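Local structure of type III restriction-modification enzyme EcoP15I Res subunit (Escherichia coli, 4ZCF) at residues Asp226-Arg230 with Arg251-Ser257; Asp71-Ala75 with Tyr260-Val264. The protein forms the restriction and ATPase motor subunit of a type III restriction enzyme that cleaves DNA 25-27 base pairs downstream of a recognition site. All coordinates share one frame; numbering follows the deposited sequence.

Contact 1 (Asp226-Arg230 with Arg251-Ser257); sequences DEPHR and RYGATFS. With AMP (adenosine monophosphate), chain H; nucleotides of chain D.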
loop_
_atom_site.group_PDB
_atom_site.type_symbol
_atom_site.label_atom_id
_atom_site.label_comp_id
_atom_site.label_asym_id
_atom_site.label_seq_id
_atom_site.Cartn_x
_atom_site.Cartn_y
_atom_site.Cartn_z
ATOM N N ASP C 226 -5.696 -26.813 -11.777
ATOM C CA ASP C 226 -6.983 -27.128 -11.167
ATOM C C ASP C 226 -8.028 -27.121 -12.279
ATOM O O ASP C 226 -8.162 -26.115 -12.985
ATOM C CB ASP C 226 -7.319 -26.070 -10.099
ATOM C CG ASP C 226 -8.254 -26.535 -9.003
ATOM O OD1 ASP C 226 -9.399 -26.892 -9.316
ATOM O OD2 ASP C 226 -7.863 -26.463 -7.822
ATOM N N GLU C 227 -8.761 -28.242 -12.439
ATOM C CA GLU C 227 -9.779 -28.483 -13.490
ATOM C C GLU C 227 -9.100 -28.336 -14.874
ATOM O O GLU C 227 -9.193 -27.270 -15.480
ATOM C CB GLU C 227 -11.042 -27.590 -13.337
ATOM C CG GLU C 227 -11.516 -27.346 -11.906
ATOM C CD GLU C 227 -12.272 -28.446 -11.181
ATOM O OE1 GLU C 227 -12.123 -29.637 -11.544
ATOM O OE2 GLU C 227 -12.986 -28.110 -10.208
ATOM N N PRO C 228 -8.324 -29.355 -15.342
ATOM C CA PRO C 228 -7.556 -29.179 -16.589
ATOM C C PRO C 228 -8.364 -29.072 -17.863
ATOM O O PRO C 228 -7.816 -28.676 -18.893
ATOM C CB PRO C 228 -6.605 -30.376 -16.593
ATOM C CG PRO C 228 -7.283 -31.399 -15.788
ATOM C CD PRO C 228 -8.080 -30.687 -14.749
ATOM N N HIS C 229 -9.658 -29.432 -17.790
ATOM C CA HIS C 229 -10.616 -29.391 -18.885
ATOM C C HIS C 229 -10.992 -27.951 -19.266
ATOM O O HIS C 229 -11.623 -27.739 -20.300
ATOM C CB HIS C 229 -11.870 -30.206 -18.519
ATOM C CG HIS C 229 -12.614 -29.718 -17.308
ATOM N ND1 HIS C 229 -13.822 -29.047 -17.424
ATOM C CD2 HIS C 229 -12.335 -29.887 -15.992
ATOM C CE1 HIS C 229 -14.228 -28.816 -16.184
ATOM N NE2 HIS C 229 -13.368 -29.306 -15.287
ATOM N N ARG C 230 -10.617 -26.974 -18.424
ATOM C CA ARG C 230 -10.891 -25.558 -18.621
ATOM C C ARG C 230 -9.673 -24.827 -19.192
ATOM O O ARG C 230 -9.688 -23.604 -19.377
ATOM C CB ARG C 230 -11.394 -24.934 -17.321
ATOM C CG ARG C 230 -12.871 -25.212 -17.062
ATOM C CD ARG C 230 -13.277 -24.615 -15.725
ATOM N NE ARG C 230 -14.692 -24.245 -15.646
ATOM C CZ ARG C 230 -15.231 -23.174 -16.221
ATOM N NH1 ARG C 230 -14.489 -22.368 -16.972
ATOM N NH2 ARG C 230 -16.525 -22.922 -16.083
ATOM N N ARG C 251 -1.593 -31.779 -13.233
ATOM C CA ARG C 251 -3.007 -31.441 -13.506
ATOM C C ARG C 251 -3.954 -32.233 -12.622
ATOM O O ARG C 251 -3.799 -33.451 -12.490
ATOM C CB ARG C 251 -3.380 -31.626 -14.984
ATOM C CG ARG C 251 -2.415 -30.997 -15.999
ATOM C CD ARG C 251 -2.937 -31.100 -17.436
ATOM N NE ARG C 251 -3.083 -32.489 -17.890
ATOM C CZ ARG C 251 -3.634 -32.865 -19.043
ATOM N NH1 ARG C 251 -4.089 -31.956 -19.900
ATOM N NH2 ARG C 251 -3.732 -34.154 -19.350
ATOM N N TYR C 252 -4.941 -31.551 -12.022
ATOM C CA TYR C 252 -5.871 -32.170 -11.073
ATOM C C TYR C 252 -7.287 -31.903 -11.434
ATOM O O TYR C 252 -7.688 -30.740 -11.564
ATOM C CB TYR C 252 -5.626 -31.642 -9.646
ATOM C CG TYR C 252 -4.293 -32.054 -9.067
ATOM C CD1 TYR C 252 -3.135 -31.333 -9.356
ATOM C CD2 TYR C 252 -4.197 -33.119 -8.174
ATOM C CE1 TYR C 252 -1.913 -31.680 -8.791
ATOM C CE2 TYR C 252 -2.974 -33.482 -7.614
ATOM C CZ TYR C 252 -1.830 -32.772 -7.943
ATOM O OH TYR C 252 -0.617 -33.127 -7.423
ATOM N N GLY C 253 -8.062 -32.969 -11.532
ATOM C CA GLY C 253 -9.469 -32.829 -11.851
ATOM C C GLY C 253 -10.201 -34.129 -12.026
ATOM O O GLY C 253 -9.635 -35.210 -11.860
ATOM N N ALA C 254 -11.478 -34.005 -12.369
ATOM C CA ALA C 254 -12.389 -35.110 -12.601
ATOM C C ALA C 254 -12.651 -35.279 -14.113
ATOM O O ALA C 254 -13.175 -36.319 -14.531
ATOM C CB ALA C 254 -13.683 -34.837 -11.866
ATOM N N THR C 255 -12.274 -34.254 -14.926
ATOM C CA THR C 255 -12.473 -34.241 -16.379
ATOM C C THR C 255 -11.189 -33.973 -17.179
ATOM O O THR C 255 -10.537 -32.940 -17.003
ATOM C CB THR C 255 -13.626 -33.301 -16.783
ATOM O OG1 THR C 255 -14.735 -33.520 -15.916
ATOM C CG2 THR C 255 -14.055 -33.486 -18.236
ATOM N N PHE C 256 -10.864 -34.914 -18.075
ATOM C CA PHE C 256 -9.736 -34.872 -18.993
ATOM C C PHE C 256 -10.352 -35.135 -20.381
ATOM O O PHE C 256 -10.404 -36.269 -20.877
ATOM C CB PHE C 256 -8.648 -35.891 -18.594
ATOM C CG PHE C 256 -7.814 -35.508 -17.388
ATOM C CD1 PHE C 256 -8.304 -35.678 -16.098
ATOM C CD2 PHE C 256 -6.522 -35.023 -17.539
ATOM C CE1 PHE C 256 -7.538 -35.321 -14.988
ATOM C CE2 PHE C 256 -5.758 -34.673 -16.430
ATOM C CZ PHE C 256 -6.264 -34.842 -15.164
ATOM N N SER C 257 -10.920 -34.055 -20.945
ATOM C CA SER C 257 -11.613 -33.988 -22.236
ATOM C C SER C 257 -10.643 -34.048 -23.445
ATOM O O SER C 257 -11.091 -34.100 -24.599
ATOM C CB SER C 257 -12.461 -32.718 -22.289
ATOM O OG SER C 257 -11.659 -31.564 -22.082
HETATM P P AMP H . -11.328 -26.524 -5.887
HETATM O O1P AMP H . -11.960 -26.232 -7.196
HETATM O O2P AMP H . -10.919 -27.945 -6.012
HETATM O O3P AMP H . -10.042 -25.783 -5.920
HETATM O "O5'" AMP H . -12.231 -26.157 -4.625
HETATM C "C5'" AMP H . -12.560 -27.147 -3.666
HETATM C "C4'" AMP H . -12.646 -26.576 -2.286
HETATM O "O4'" AMP H . -12.963 -27.618 -1.323
HETATM C "C3'" AMP H . -11.329 -26.024 -1.865
HETATM O "O3'" AMP H . -11.283 -24.635 -2.191
HETATM C "C2'" AMP H . -11.221 -26.287 -0.418
HETATM O "O2'" AMP H . -11.708 -25.169 0.340
HETATM C "C1'" AMP H . -12.114 -27.455 -0.151
HETATM N N9 AMP H . -11.431 -28.643 0.176
HETATM C C8 AMP H . -10.674 -29.300 -0.680
HETATM N N7 AMP H . -10.184 -30.424 -0.088
HETATM C C5 AMP H . -10.763 -30.452 1.262
HETATM C C6 AMP H . -10.723 -31.286 2.415
HETATM N N6 AMP H . -9.950 -32.475 2.425
HETATM N N1 AMP H . -11.436 -30.921 3.512
HETATM C C2 AMP H . -12.158 -29.810 3.544
HETATM N N3 AMP H . -12.242 -28.982 2.507
HETATM C C4 AMP H . -11.584 -29.235 1.351
ATOM P P DT D 20 -9.109 -20.456 -24.024
ATOM O OP1 DT D 20 -7.934 -21.139 -23.449
ATOM O OP2 DT D 20 -9.310 -20.491 -25.490
ATOM O "O5'" DT D 20 -10.432 -21.018 -23.327
ATOM C "C5'" DT D 20 -10.449 -21.216 -21.924
ATOM C "C4'" DT D 20 -11.839 -21.614 -21.470
ATOM O "O4'" DT D 20 -12.776 -20.577 -21.855
ATOM C "C3'" DT D 20 -12.350 -22.925 -22.057
ATOM O "O3'" DT D 20 -12.795 -23.769 -21.015
ATOM C "C2'" DT D 20 -13.493 -22.538 -22.985
ATOM C "C1'" DT D 20 -13.904 -21.157 -22.484
ATOM N N1 DT D 20 -14.470 -20.233 -23.544
ATOM C C2 DT D 20 -15.792 -19.822 -23.449
ATOM O O2 DT D 20 -16.551 -20.144 -22.543
ATOM N N3 DT D 20 -16.203 -18.993 -24.473
ATOM C C4 DT D 20 -15.460 -18.568 -25.569
ATOM O O4 DT D 20 -16.010 -17.843 -26.404
ATOM C C5 DT D 20 -14.084 -19.043 -25.604
ATOM C C7 DT D 20 -13.135 -18.660 -26.702
ATOM C C6 DT D 20 -13.674 -19.841 -24.611
#

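Contact 2 (Asp71-Ala75 with Tyr260-Val264); sequences DNHNA and YKNLV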
loop_
_atom_site.group_PDB
_atom_site.type_symbol
_atom_site.label_atom_id
_atom_site.label_comp_id
_atom_site.label_asym_id
_atom_site.label_seq_id
_atom_site.Cartn_x
_atom_site.Cartn_y
_atom_site.Cartn_z
ATOM N N ASP C 71 -2.035 -43.982 -24.544
ATOM C CA ASP C 71 -2.874 -42.839 -24.177
ATOM C C ASP C 71 -2.718 -42.390 -22.713
ATOM O O ASP C 71 -3.177 -41.294 -22.367
ATOM C CB ASP C 71 -4.353 -43.169 -24.470
ATOM C CG ASP C 71 -4.681 -43.443 -25.929
ATOM O OD1 ASP C 71 -3.793 -43.235 -26.793
ATOM O OD2 ASP C 71 -5.831 -43.841 -26.211
ATOM N N ASN C 72 -2.085 -43.238 -21.860
ATOM C CA ASN C 72 -1.890 -42.994 -20.428
ATOM C C ASN C 72 -0.458 -42.589 -20.034
ATOM O O ASN C 72 -0.254 -42.152 -18.900
ATOM C CB ASN C 72 -2.353 -44.213 -19.608
ATOM C CG ASN C 72 -3.848 -44.467 -19.573
ATOM O OD1 ASN C 72 -4.671 -43.737 -20.150
ATOM N ND2 ASN C 72 -4.236 -45.525 -18.879
ATOM N N HIS C 73 0.524 -42.735 -20.946
ATOM C CA HIS C 73 1.920 -42.387 -20.654
ATOM C C HIS C 73 2.625 -41.694 -21.815
ATOM O O HIS C 73 2.209 -41.851 -22.964
ATOM C CB HIS C 73 2.705 -43.612 -20.133
ATOM C CG HIS C 73 3.348 -44.459 -21.195
ATOM N ND1 HIS C 73 2.591 -45.198 -22.095
ATOM C CD2 HIS C 73 4.662 -44.677 -21.446
ATOM C CE1 HIS C 73 3.467 -45.821 -22.868
ATOM N NE2 HIS C 73 4.724 -45.539 -22.516
ATOM N N ASN C 74 3.687 -40.916 -21.500
ATOM C CA ASN C 74 4.522 -40.151 -22.443
ATOM C C ASN C 74 5.790 -39.623 -21.735
ATOM O O ASN C 74 5.715 -38.667 -20.953
ATOM C CB ASN C 74 3.716 -38.992 -23.062
ATOM C CG ASN C 74 4.393 -38.229 -24.176
ATOM O OD1 ASN C 74 5.617 -38.240 -24.341
ATOM N ND2 ASN C 74 3.595 -37.502 -24.949
ATOM N N ALA C 75 6.956 -40.237 -22.032
ATOM C CA ALA C 75 8.268 -39.856 -21.469
ATOM C C ALA C 75 8.835 -38.555 -22.066
ATOM O O ALA C 75 9.819 -38.029 -21.543
ATOM C CB ALA C 75 9.271 -40.993 -21.643
ATOM N N TYR C 260 -4.985 -37.866 -21.489
ATOM C CA TYR C 260 -3.931 -37.804 -20.496
ATOM C C TYR C 260 -2.588 -37.573 -21.135
ATOM O O TYR C 260 -2.430 -37.696 -22.351
ATOM C CB TYR C 260 -3.885 -39.117 -19.680
ATOM C CG TYR C 260 -5.188 -39.499 -19.006
ATOM C CD1 TYR C 260 -5.630 -38.830 -17.866
ATOM C CD2 TYR C 260 -5.941 -40.579 -19.462
ATOM C CE1 TYR C 260 -6.825 -39.183 -17.236
ATOM C CE2 TYR C 260 -7.132 -40.948 -18.834
ATOM C CZ TYR C 260 -7.578 -40.241 -17.726
ATOM O OH TYR C 260 -8.753 -40.594 -17.100
ATOM N N LYS C 261 -1.603 -37.264 -20.296
ATOM C CA LYS C 261 -0.211 -37.104 -20.685
ATOM C C LYS C 261 0.570 -38.192 -19.954
ATOM O O LYS C 261 1.133 -39.068 -20.608
ATOM C CB LYS C 261 0.306 -35.680 -20.424
ATOM C CG LYS C 261 -0.342 -34.627 -21.334
ATOM C CD LYS C 261 0.416 -34.440 -22.643
ATOM C CE LYS C 261 -0.488 -34.042 -23.785
ATOM N NZ LYS C 261 0.278 -33.434 -24.908
ATOM N N ASN C 262 0.508 -38.212 -18.619
ATOM C CA ASN C 262 1.123 -39.239 -17.780
ATOM C C ASN C 262 0.180 -39.514 -16.606
ATOM O O ASN C 262 0.301 -38.879 -15.560
ATOM C CB ASN C 262 2.528 -38.820 -17.316
ATOM C CG ASN C 262 3.567 -38.847 -18.416
ATOM O OD1 ASN C 262 3.947 -39.907 -18.910
ATOM N ND2 ASN C 262 4.060 -37.692 -18.825
ATOM N N LEU C 263 -0.811 -40.408 -16.806
ATOM C CA LEU C 263 -1.777 -40.726 -15.757
ATOM C C LEU C 263 -1.118 -41.532 -14.661
ATOM O O LEU C 263 -0.649 -42.652 -14.881
ATOM C CB LEU C 263 -3.064 -41.371 -16.284
ATOM C CG LEU C 263 -4.120 -41.716 -15.228
ATOM C CD1 LEU C 263 -4.625 -40.472 -14.510
ATOM C CD2 LEU C 263 -5.276 -42.472 -15.840
ATOM N N VAL C 264 -1.050 -40.916 -13.482
ATOM C CA VAL C 264 -0.367 -41.434 -12.314
ATOM C C VAL C 264 -1.329 -41.932 -11.219
ATOM O O VAL C 264 -0.999 -42.875 -10.493
ATOM C CB VAL C 264 0.665 -40.360 -11.884
ATOM C CG1 VAL C 264 0.359 -39.709 -10.541
ATOM C CG2 VAL C 264 2.076 -40.889 -11.954
#

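Contact 1 (Asp226-Arg230 with Arg251-Ser257)
Glu227 N donates to Tyr252 O at 2.9 Å (N-H...O angle 143°). The bond continues the parallel pairing of Asp226 with Tyr252 at the ends of strands 222-226 and 248-253. Beyond it the ring of Pro228 packs on strand 248-253 and the loop that follows it: CD lies 3.2 Å from Tyr252 O, CB touches CB and CD of Arg251, and CG sits over the face of the Phe256 ring, 3.8 Å from its centroid, as a CH-pi contact. Asp-Glu-Pro-His is the Walker B (DEAD-like) motif II of a superfamily 2 helicase core, and Gly253-Ser257 probably corresponds to motif III. The His229 side chain crosses the loop at Thr255-Ser257. Its CB is 3.4 Å from Thr255 O and also near Ser257 OG; CG and CD2 lie under Thr255 CB, which covers one ring face 4.0 Å from the centroid, while Arg230 CG covers the opposite face. At the far edge NE2 is the ring atom nearest Glu227 OE1 (4.0 Å), which lies in the ring plane and is salt-bridged to Lys90. With CG turned anti to the backbone N (chi1 -155°), Asp226 carries OD2, which is also hydrogen-bonded to Tyr94 OH, to 3.0 Å from O3P of AMP. Replacing Asp226 by alanine would probably leave the Tyr94 hydroxyl without its carboxylate partner and open a gap beside the AMP phosphate.

Contact 2 (Asp71-Ala75 with Tyr260-Val264)
Asn262 reaches the backbone of Asn74 because its CG stands anti to its own carbonyl carbon (chi1 -72°) and its amide is then twisted off the chain (chi2 -69°). The amide grips both polar backbone atoms of that one residue: Asn74 N donates to Asn262 OD1 at 2.8 Å, and Asn262 ND2 donates to Asn74 O at 2.9 Å. The two bonds differ in aim. Asn74 N approaches OD1 from above its carbonyl plane, 43° out of it, whereas Asn74 O lies almost in the amide plane of Asn262. ND2 has a second acceptor in Ile79 O, so three hydrogen bonds hold this buried amide, which probably fixes its rotation. A backbone bond, Leu263 N to Asn72 O at 2.8 Å, joins the two segments next to it, and Asn262 CA adds a CA-H...O contact to the same oxygen. The Asn72 side chain lies alongside Tyr260, pointing the same way, with amide and ring planes nearly perpendicular; its OD1 comes obliquely to Tyr260 CD2 at 3.5 Å, while ND2 is bonded to Ala67 O. Asp71 O meets the Tyr260 ring at its edge, and Leu263 CD2 covers the centre of one ring face. The pairing thus fastens the loop between helix 50-64 and strand 79-84 to the entry of strand 263-267, within this chain an outermost strand of the parallel sheet of the N-terminal RecA-like domain, while Tyr53 and Ile57 of helix 50-64 pack against Asn262.

Both contacts belong to the same parallel sheet, where strand 79-84 runs between strands 248-253 and 263-267; along the chain, contact 1 falls within the 184 residues that separate the two halves of contact 2. Their centres are 14 Å apart. They touch where Arg251 NH2 packs 3.8 Å from Tyr260 CA, and the rings of Phe256 and Tyr260 also meet. Asp81 links them: OD1 takes the salt bridge from Arg251 NE, and OD2 accepts the bond from Lys261 N. Contact 1 supplies Asp226 and Glu227 to the AMP pocket, and Arg230 O lies 3.5 Å from O3' of DT20 of chain D. Contact 2 takes no part in that pocket; its nearest atom is about 15 Å from the DNA.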